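Transcriptional regulator, Crp/Fnr family (Eubacterium rectale ATCC 33656, PDB 3DV8) probably regulates transcription by coupling a cyclic nucleotide-binding-type sensor domain to a Crp-like helix-turn-helix domain that would bind DNA. Local coordinates at residues His30-Thr35 with Glu98-Leu103; Thr45-Val50 with Leu80-Ile85; Ser52-Thr57 with Arg71-Asp76. One frame throughout, in Å; residues are numbered along the deposited sequence.

Contact 1 of 3, residues His30-Thr35 with Glu98-Leu103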
loop_
_atom_site.group_PDB
_atom_site.type_symbol
_atom_site.label_atom_id
_atom_site.label_comp_id
_atom_site.label_asym_id
_atom_site.label_seq_id
_atom_site.Cartn_x
_atom_site.Cartn_y
_atom_site.Cartn_z
ATOM N N HIS A 30 -27.897 8.897 4.216
ATOM C CA HIS A 30 -28.013 7.728 5.090
ATOM C C HIS A 30 -27.859 6.536 4.142
ATOM O O HIS A 30 -28.621 6.409 3.180
ATOM C CB HIS A 30 -29.359 7.675 5.840
ATOM C CG HIS A 30 -29.521 6.456 6.708
ATOM N ND1 HIS A 30 -28.843 6.288 7.900
ATOM C CD2 HIS A 30 -30.278 5.342 6.549
ATOM C CE1 HIS A 30 -29.170 5.125 8.433
ATOM N NE2 HIS A 30 -30.047 4.535 7.637
ATOM N N VAL A 31 -26.874 5.681 4.417
ATOM C CA VAL A 31 -26.546 4.510 3.593
ATOM C C VAL A 31 -26.837 3.240 4.390
ATOM O O VAL A 31 -26.289 3.076 5.470
ATOM C CB VAL A 31 -25.035 4.537 3.201
ATOM C CG1 VAL A 31 -24.702 3.426 2.231
ATOM C CG2 VAL A 31 -24.667 5.876 2.585
ATOM N N LYS A 32 -27.703 2.361 3.877
ATOM C CA LYS A 32 -28.016 1.088 4.559
ATOM C C LYS A 32 -26.868 0.093 4.366
ATOM O O LYS A 32 -26.118 0.189 3.383
ATOM C CB LYS A 32 -29.349 0.484 4.087
ATOM C CG LYS A 32 -30.560 1.336 4.447
ATOM C CD LYS A 32 -31.876 0.613 4.233
ATOM C CE LYS A 32 -33.066 1.520 4.580
ATOM N NZ LYS A 32 -34.369 0.788 4.656
ATOM N N LYS A 33 -26.746 -0.852 5.304
ATOM C CA LYS A 33 -25.670 -1.844 5.261
ATOM C C LYS A 33 -25.782 -2.745 4.043
ATOM O O LYS A 33 -26.876 -3.157 3.697
ATOM C CB LYS A 33 -25.567 -2.679 6.549
ATOM C CG LYS A 33 -26.618 -3.744 6.805
ATOM C CD LYS A 33 -26.334 -4.477 8.123
ATOM C CE LYS A 33 -25.222 -5.502 8.015
ATOM N NZ LYS A 33 -24.726 -5.866 9.377
ATOM N N GLY A 34 -24.645 -3.039 3.418
ATOM C CA GLY A 34 -24.589 -3.816 2.188
ATOM C C GLY A 34 -24.566 -2.963 0.927
ATOM O O GLY A 34 -24.396 -3.520 -0.169
ATOM N N THR A 35 -24.740 -1.636 1.051
ATOM C CA THR A 35 -24.702 -0.740 -0.108
ATOM C C THR A 35 -23.247 -0.449 -0.478
ATOM O O THR A 35 -22.436 -0.091 0.387
ATOM C CB THR A 35 -25.382 0.629 0.153
ATOM O OG1 THR A 35 -26.710 0.446 0.652
ATOM C CG2 THR A 35 -25.429 1.475 -1.123
ATOM N N GLU A 98 -20.751 -1.468 6.003
ATOM C CA GLU A 98 -20.883 -2.699 6.821
ATOM C C GLU A 98 -22.006 -2.625 7.853
ATOM O O GLU A 98 -22.474 -3.661 8.325
ATOM C CB GLU A 98 -19.580 -3.056 7.525
ATOM C CG GLU A 98 -18.580 -3.661 6.616
ATOM C CD GLU A 98 -17.381 -4.153 7.375
ATOM O OE1 GLU A 98 -16.725 -3.334 8.070
ATOM O OE2 GLU A 98 -17.100 -5.361 7.252
ATOM N N LYS A 99 -22.346 -1.408 8.262
ATOM C CA LYS A 99 -23.486 -1.113 9.127
ATOM C C LYS A 99 -24.157 0.090 8.492
ATOM O O LYS A 99 -23.566 0.707 7.584
ATOM C CB LYS A 99 -23.019 -0.789 10.539
ATOM C CG LYS A 99 -22.348 -1.972 11.240
ATOM C CD LYS A 99 -21.980 -1.604 12.672
ATOM C CE LYS A 99 -21.523 -2.809 13.467
ATOM N NZ LYS A 99 -20.240 -3.316 12.988
ATOM N N ASP A 100 -25.388 0.400 8.918
ATOM C CA ASP A 100 -26.111 1.588 8.417
ATOM C C ASP A 100 -25.269 2.800 8.766
ATOM O O ASP A 100 -24.907 2.959 9.930
ATOM C CB ASP A 100 -27.497 1.738 9.051
ATOM C CG ASP A 100 -28.493 0.705 8.564
ATOM O OD1 ASP A 100 -28.146 -0.179 7.750
ATOM O OD2 ASP A 100 -29.653 0.791 9.013
ATOM N N THR A 101 -24.951 3.628 7.773
ATOM C CA THR A 101 -24.033 4.749 7.969
ATOM C C THR A 101 -24.573 6.111 7.520
ATOM O O THR A 101 -25.166 6.229 6.447
ATOM C CB THR A 101 -22.699 4.457 7.251
ATOM O OG1 THR A 101 -22.217 3.172 7.667
ATOM C CG2 THR A 101 -21.653 5.519 7.577
ATOM N N ASP A 102 -24.365 7.118 8.371
ATOM C CA ASP A 102 -24.702 8.516 8.086
ATOM C C ASP A 102 -23.412 9.196 7.631
ATOM O O ASP A 102 -22.457 9.288 8.406
ATOM C CB ASP A 102 -25.253 9.218 9.328
ATOM C CG ASP A 102 -26.599 8.690 9.738
ATOM O OD1 ASP A 102 -27.476 8.555 8.857
ATOM O OD2 ASP A 102 -26.794 8.442 10.947
ATOM N N LEU A 103 -23.407 9.651 6.374
ATOM C CA LEU A 103 -22.261 10.300 5.738
ATOM C C LEU A 103 -22.582 11.721 5.290
ATOM O O LEU A 103 -23.740 12.082 5.085
ATOM C CB LEU A 103 -21.851 9.558 4.447
ATOM C CG LEU A 103 -21.367 8.116 4.392
ATOM C CD1 LEU A 103 -22.430 7.153 4.873
ATOM C CD2 LEU A 103 -21.014 7.780 2.949
HETATM O O HOH W 1 -31.771 2.258 7.816
#
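The imidazole of His30 meets Asp102 at its edge: ND1 donates to OD1 of Asp102 at 2.8 Å, with the carboxylate oxygen close to the ring plane. The two planes are turned 44° apart, and the nitrogen reaches OD1 from above the carboxylate plane. CB of Asp100 approaches the ring obliquely, 3.8 Å from His30 CE1. A water, also at the ring edge, joins His30 NE2 to OD2 of Asp100. With CG anti to the backbone N (chi1 178°), the ring sits between Asp102, at ND1, and Asp100, near CE1 and NE2.

Strands 27-31 and 101-107 run antiparallel here, with Val31 and Thr101 as a hydrogen-bonded pair; Val31 N to Thr101 O is 2.7 Å. On the buried face the branched Val31 sets CG2 against CD1 of Leu103, and both side chains touch Ile37. Where the strand gives way to a type II turn, Lys33 N donates to Asp100 OD1 at 2.9 Å, so a side chain carries on the cross-strand bonding. Gly34 fits the turn's positive phi.

Asp100 thus serves one backbone N-H and one water with different oxygens. The two carboxylates would probably favour the doubly protonated, cationic imidazole.

Contact 2 of 3, residues Thr45-Val50 with Leu80-Ile85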
loop_
_atom_site.group_PDB
_atom_site.type_symbol
_atom_site.label_atom_id
_atom_site.label_comp_id
_atom_site.label_asym_id
_atom_site.label_seq_id
_atom_site.Cartn_x
_atom_site.Cartn_y
_atom_site.Cartn_z
ATOM N N THR A 45 -17.697 10.013 -6.554
ATOM C CA THR A 45 -18.644 10.844 -5.809
ATOM C C THR A 45 -17.979 12.008 -5.071
ATOM O O THR A 45 -18.280 13.176 -5.342
ATOM C CB THR A 45 -19.488 9.971 -4.839
ATOM O OG1 THR A 45 -18.622 9.120 -4.078
ATOM C CG2 THR A 45 -20.459 9.092 -5.631
ATOM N N GLY A 46 -17.052 11.686 -4.179
ATOM C CA GLY A 46 -16.329 12.699 -3.407
ATOM C C GLY A 46 -15.761 12.145 -2.123
ATOM O O GLY A 46 -15.808 10.932 -1.899
ATOM N N LEU A 47 -15.210 13.033 -1.293
ATOM C CA LEU A 47 -14.681 12.639 0.019
ATOM C C LEU A 47 -15.873 12.397 0.934
ATOM O O LEU A 47 -16.841 13.150 0.872
ATOM C CB LEU A 47 -13.740 13.687 0.632
ATOM C CG LEU A 47 -12.341 13.782 0.007
ATOM C CD1 LEU A 47 -12.325 14.441 -1.378
ATOM C CD2 LEU A 47 -11.440 14.541 0.943
ATOM N N LEU A 48 -15.803 11.341 1.749
ATOM C CA LEU A 48 -16.885 10.961 2.666
ATOM C C LEU A 48 -16.422 11.189 4.102
ATOM O O LEU A 48 -15.349 10.730 4.466
ATOM C CB LEU A 48 -17.294 9.483 2.494
ATOM C CG LEU A 48 -17.481 8.942 1.072
ATOM C CD1 LEU A 48 -17.716 7.443 1.079
ATOM C CD2 LEU A 48 -18.595 9.663 0.337
ATOM N N LEU A 49 -17.217 11.918 4.889
ATOM C CA LEU A 49 -16.965 12.135 6.319
ATOM C C LEU A 49 -18.021 11.274 7.020
ATOM O O LEU A 49 -19.231 11.498 6.859
ATOM C CB LEU A 49 -17.099 13.614 6.704
ATOM C CG LEU A 49 -16.787 13.997 8.161
ATOM C CD1 LEU A 49 -15.345 13.648 8.556
ATOM C CD2 LEU A 49 -17.057 15.489 8.419
ATOM N N VAL A 50 -17.562 10.265 7.751
ATOM C CA VAL A 50 -18.451 9.350 8.458
ATOM C C VAL A 50 -18.919 10.014 9.755
ATOM O O VAL A 50 -18.139 10.160 10.692
ATOM C CB VAL A 50 -17.743 7.980 8.742
ATOM C CG1 VAL A 50 -18.634 7.047 9.572
ATOM C CG2 VAL A 50 -17.324 7.297 7.428
ATOM N N LEU A 80 -10.363 7.790 -1.020
ATOM C CA LEU A 80 -10.393 6.957 -2.250
ATOM C C LEU A 80 -11.737 6.865 -2.985
ATOM O O LEU A 80 -11.790 6.363 -4.116
ATOM C CB LEU A 80 -9.792 5.563 -1.991
ATOM C CG LEU A 80 -8.368 5.540 -1.403
ATOM C CD1 LEU A 80 -7.911 4.099 -1.185
ATOM C CD2 LEU A 80 -7.355 6.306 -2.261
ATOM N N SER A 81 -12.805 7.350 -2.343
ATOM C CA SER A 81 -14.119 7.533 -2.982
ATOM C C SER A 81 -14.088 8.716 -3.992
ATOM O O SER A 81 -15.014 8.850 -4.809
ATOM C CB SER A 81 -15.210 7.730 -1.925
ATOM O OG SER A 81 -14.781 8.673 -0.969
ATOM N N ALA A 82 -13.058 9.576 -3.894
ATOM C CA ALA A 82 -12.786 10.661 -4.834
ATOM C C ALA A 82 -11.436 10.422 -5.567
ATOM O O ALA A 82 -10.788 11.389 -5.947
ATOM C CB ALA A 82 -12.775 12.008 -4.090
ATOM N N SER A 83 -11.047 9.154 -5.795
ATOM C CA SER A 83 -9.753 8.767 -6.459
ATOM C C SER A 83 -9.429 9.452 -7.802
ATOM O O SER A 83 -8.258 9.699 -8.114
ATOM C CB SER A 83 -9.661 7.238 -6.674
ATOM O OG SER A 83 -9.476 6.531 -5.464
ATOM N N CYS A 84 -10.468 9.737 -8.582
ATOM C CA CYS A 84 -10.332 10.398 -9.884
ATOM C C CYS A 84 -9.735 11.819 -9.821
ATOM O O CYS A 84 -9.243 12.304 -10.836
ATOM C CB CYS A 84 -11.686 10.448 -10.604
ATOM S SG CYS A 84 -12.835 11.718 -9.963
ATOM N N ILE A 85 -9.789 12.483 -8.656
ATOM C CA ILE A 85 -9.175 13.815 -8.484
ATOM C C ILE A 85 -7.628 13.762 -8.436
ATOM O O ILE A 85 -7.005 14.819 -8.394
ATOM C CB ILE A 85 -9.760 14.639 -7.254
ATOM C CG1 ILE A 85 -9.177 14.187 -5.898
ATOM C CG2 ILE A 85 -11.288 14.657 -7.290
ATOM C CD1 ILE A 85 -9.932 14.691 -4.675
#
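Thr45, just ahead of strand 46-50, touches Ser81, its OG1 lying 3.7 Å from the carbonyl O of Ser81. Just before it in the chain, Cys44 forms a disulfide with Cys84, so the chain just before the strand is tied covalently to the 3-10 segment 80-85.

At Gly46 the backbones come close, with CA only 4.3 Å from CA of Ala82. A glycine suits the spot because its positive phi (157°) would press a CB against the preceding carbonyl. Its O accepts from the hydroxyl of Ser81 at 2.7 Å, the donor tilted 17° from the carbonyl plane. Ser81 OG is placed for this by a chi1 of 47°, which sets it between its own backbone N and carbonyl carbon. The small methyl of Ala82, its CB, lies 3.6 Å from atom C of Gly46.

The strand belongs to the beta roll of the cyclic nucleotide-binding domain, between strands 101-107 and 77-78, and the 3-10 segment follows the latter.

Leu47 sends CD1 to the CB of Ala82, 3.7 Å away, and across the end of Ile85 at about a right angle. Helix 108-117 adjoins this apolar patch through Tyr111, Ala108 and Met115. Leu48 points its chain to the other side of the strand, where CG is 3.4 Å from Ser81 OG and CD1 packs near Ser81 CB; Leu103 and Ile105 continue the buried layer there.

Contact 3 of 3, residues Ser52-Thr57 with Arg71-Asp76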
loop_
_atom_site.group_PDB
_atom_site.type_symbol
_atom_site.label_atom_id
_atom_site.label_comp_id
_atom_site.label_asym_id
_atom_site.label_seq_id
_atom_site.Cartn_x
_atom_site.Cartn_y
_atom_site.Cartn_z
ATOM N N SER A 52 -21.560 8.763 11.530
ATOM C CA SER A 52 -21.841 7.592 12.356
ATOM C C SER A 52 -22.035 6.343 11.499
ATOM O O SER A 52 -22.915 6.324 10.646
ATOM C CB SER A 52 -23.099 7.862 13.186
ATOM O OG SER A 52 -23.461 6.747 13.967
ATOM N N GLY A 53 -21.215 5.316 11.726
ATOM C CA GLY A 53 -21.299 4.058 10.976
ATOM C C GLY A 53 -19.972 3.347 10.746
ATOM O O GLY A 53 -18.982 3.587 11.454
ATOM N N GLN A 54 -19.967 2.472 9.740
ATOM C CA GLN A 54 -18.814 1.639 9.423
ATOM C C GLN A 54 -18.755 1.322 7.919
ATOM O O GLN A 54 -19.722 0.792 7.360
ATOM C CB GLN A 54 -18.887 0.359 10.259
ATOM C CG GLN A 54 -17.637 -0.532 10.200
ATOM C CD GLN A 54 -17.771 -1.774 11.073
ATOM O OE1 GLN A 54 -18.178 -1.698 12.232
ATOM N NE2 GLN A 54 -17.417 -2.918 10.518
ATOM N N LEU A 55 -17.631 1.698 7.286
ATOM C CA LEU A 55 -17.365 1.464 5.861
ATOM C C LEU A 55 -16.200 0.496 5.718
ATOM O O LEU A 55 -15.316 0.426 6.587
ATOM C CB LEU A 55 -17.043 2.765 5.119
ATOM C CG LEU A 55 -18.100 3.877 5.126
ATOM C CD1 LEU A 55 -17.580 5.083 4.327
ATOM C CD2 LEU A 55 -19.455 3.395 4.574
ATOM N N ARG A 56 -16.206 -0.231 4.609
ATOM C CA ARG A 56 -15.202 -1.229 4.312
ATOM C C ARG A 56 -14.625 -1.028 2.902
ATOM O O ARG A 56 -15.358 -1.175 1.912
ATOM C CB ARG A 56 -15.877 -2.586 4.399
ATOM C CG ARG A 56 -14.972 -3.783 4.185
ATOM C CD ARG A 56 -15.678 -4.867 3.404
ATOM N NE ARG A 56 -14.748 -5.923 3.012
ATOM C CZ ARG A 56 -14.996 -6.875 2.119
ATOM N NH1 ARG A 56 -16.130 -6.893 1.433
ATOM N NH2 ARG A 56 -14.056 -7.779 1.869
ATOM N N THR A 57 -13.321 -0.707 2.827
ATOM C CA THR A 57 -12.602 -0.566 1.560
ATOM C C THR A 57 -11.949 -1.911 1.260
ATOM O O THR A 57 -11.230 -2.442 2.087
ATOM C CB THR A 57 -11.565 0.545 1.605
ATOM O OG1 THR A 57 -12.248 1.775 1.842
ATOM C CG2 THR A 57 -10.791 0.644 0.273
ATOM N N ARG A 71 -10.808 -0.441 7.278
ATOM C CA ARG A 71 -12.151 -0.029 7.670
ATOM C C ARG A 71 -12.131 1.428 8.144
ATOM O O ARG A 71 -11.143 1.894 8.723
ATOM C CB ARG A 71 -12.694 -0.937 8.768
ATOM C CG ARG A 71 -13.194 -2.286 8.272
ATOM C CD ARG A 71 -13.402 -3.220 9.457
ATOM N NE ARG A 71 -14.342 -4.320 9.232
ATOM C CZ ARG A 71 -14.525 -5.347 10.070
ATOM N NH1 ARG A 71 -13.778 -5.514 11.166
ATOM N NH2 ARG A 71 -15.436 -6.268 9.785
ATOM N N LEU A 72 -13.232 2.128 7.870
ATOM C CA LEU A 72 -13.452 3.506 8.295
ATOM C C LEU A 72 -14.642 3.490 9.272
ATOM O O LEU A 72 -15.665 2.855 8.992
ATOM C CB LEU A 72 -13.735 4.398 7.085
ATOM C CG LEU A 72 -12.672 4.471 5.979
ATOM C CD1 LEU A 72 -13.200 5.340 4.859
ATOM C CD2 LEU A 72 -11.335 5.018 6.489
ATOM N N PHE A 73 -14.484 4.171 10.412
ATOM C CA PHE A 73 -15.500 4.248 11.492
ATOM C C PHE A 73 -15.983 5.698 11.675
ATOM O O PHE A 73 -15.696 6.546 10.827
ATOM C CB PHE A 73 -14.886 3.696 12.784
ATOM C CG PHE A 73 -14.409 2.286 12.661
ATOM C CD1 PHE A 73 -15.309 1.223 12.799
ATOM C CD2 PHE A 73 -13.066 2.012 12.401
ATOM C CE1 PHE A 73 -14.878 -0.104 12.690
ATOM C CE2 PHE A 73 -12.611 0.686 12.288
ATOM C CZ PHE A 73 -13.517 -0.378 12.435
ATOM N N ASP A 74 -16.729 5.973 12.754
ATOM C CA ASP A 74 -17.216 7.334 13.085
ATOM C C ASP A 74 -16.031 8.303 13.104
ATOM O O ASP A 74 -14.988 7.959 13.644
ATOM C CB ASP A 74 -17.918 7.384 14.465
ATOM C CG ASP A 74 -19.138 6.453 14.567
ATOM O OD1 ASP A 74 -19.329 5.578 13.698
ATOM O OD2 ASP A 74 -19.916 6.586 15.530
HETATM N N MSE A 75 -16.196 9.468 12.471
HETATM C CA MSE A 75 -15.176 10.551 12.358
HETATM C C MSE A 75 -14.047 10.380 11.332
HETATM O O MSE A 75 -13.332 11.346 11.076
HETATM C CB MSE A 75 -14.602 10.968 13.720
HETATM C CG MSE A 75 -15.619 11.616 14.605
HETATM SE SE MSE A 75 -15.006 11.704 16.397
HETATM C CE MSE A 75 -15.198 9.715 16.896
ATOM N N ASP A 76 -13.885 9.191 10.745
ATOM C CA ASP A 76 -12.898 8.985 9.678
ATOM C C ASP A 76 -13.333 9.708 8.405
ATOM O O ASP A 76 -14.494 10.103 8.264
ATOM C CB ASP A 76 -12.687 7.487 9.348
ATOM C CG ASP A 76 -11.722 6.790 10.289
ATOM O OD1 ASP A 76 -10.657 7.369 10.595
ATOM O OD2 ASP A 76 -11.987 5.625 10.663
#
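Gly53 N donates to OD1 of Asp74 at 2.7 Å in an almost straight bond, 179° at the hydrogen. The amide comes from above the carboxylate plane. Because Gly53 N bonds to it where the regular strand pairing has ended, the carboxylate takes the part that a carbonyl of the antiparallel partner would play. Ser52 CA lies beside the same carboxylate. Gly53 has a positive phi (147°) that residues with a side chain rarely adopt, which explains the glycine.

Farther along, strands 55-60 and 66-72 form a hairpin in which Leu55 and Leu72 are a hydrogen-bonded antiparallel pair. Leu55 N gives to Leu72 O at 2.8 Å, and Leu72 N returns the bond to Leu55 O at 3.0 Å. Their branched side chains share the buried face, joined by Ala97 beside Leu55. Beyond Leu72 the strand turns: Phe73 N is satisfied by the anti lone pair of Asp76 OD2 at 2.9 Å, which braces the type II turn from Phe73 to Asp76.

On the other face, Gln54, its CG anti to the backbone N, reaches out extended alongside the Phe73 ring, whose edge has Gln54 OE1 3.7 Å from CE1. Its NE2 lies over one face of the Arg71 guanidinium, 3.6 Å from NE, with the two planes 67° apart. These are contacts rather than bonds: Glu98 OE1 accepts from both Gln54 NE2 and Arg71 NE, while Gln54 OE1 accepts from Lys99 NZ.

One glutamate oxygen therefore holds amide and guanidinium together, and its negative charge would help to offset the positive charge of Arg71.

All three contacts lie in the cyclic nucleotide-binding domain, a beta roll made largely of two four-stranded antiparallel sheets. Along the chain, segment 30-35 comes first, then 45-50, 52-57, 71-76, 80-85 and 98-103, so the pairings enclose one another, contact 3 innermost. Centres of contacts 1 and 3 are about 10 Å apart, those of 2 and 3 about 13 Å, and those of 1 and 2 about 16 Å. Contacts 1 and 2 share a sheet, where Leu103 packs on Leu48; the backbone of Val50 hydrogen-bonds to Met75 and Asp76 of contact 3. Gln54, paired with Glu98 and Lys99, joins contacts 1 and 3 and touches helix 148-163, linking the sensor domain to the helix-turn-helix side.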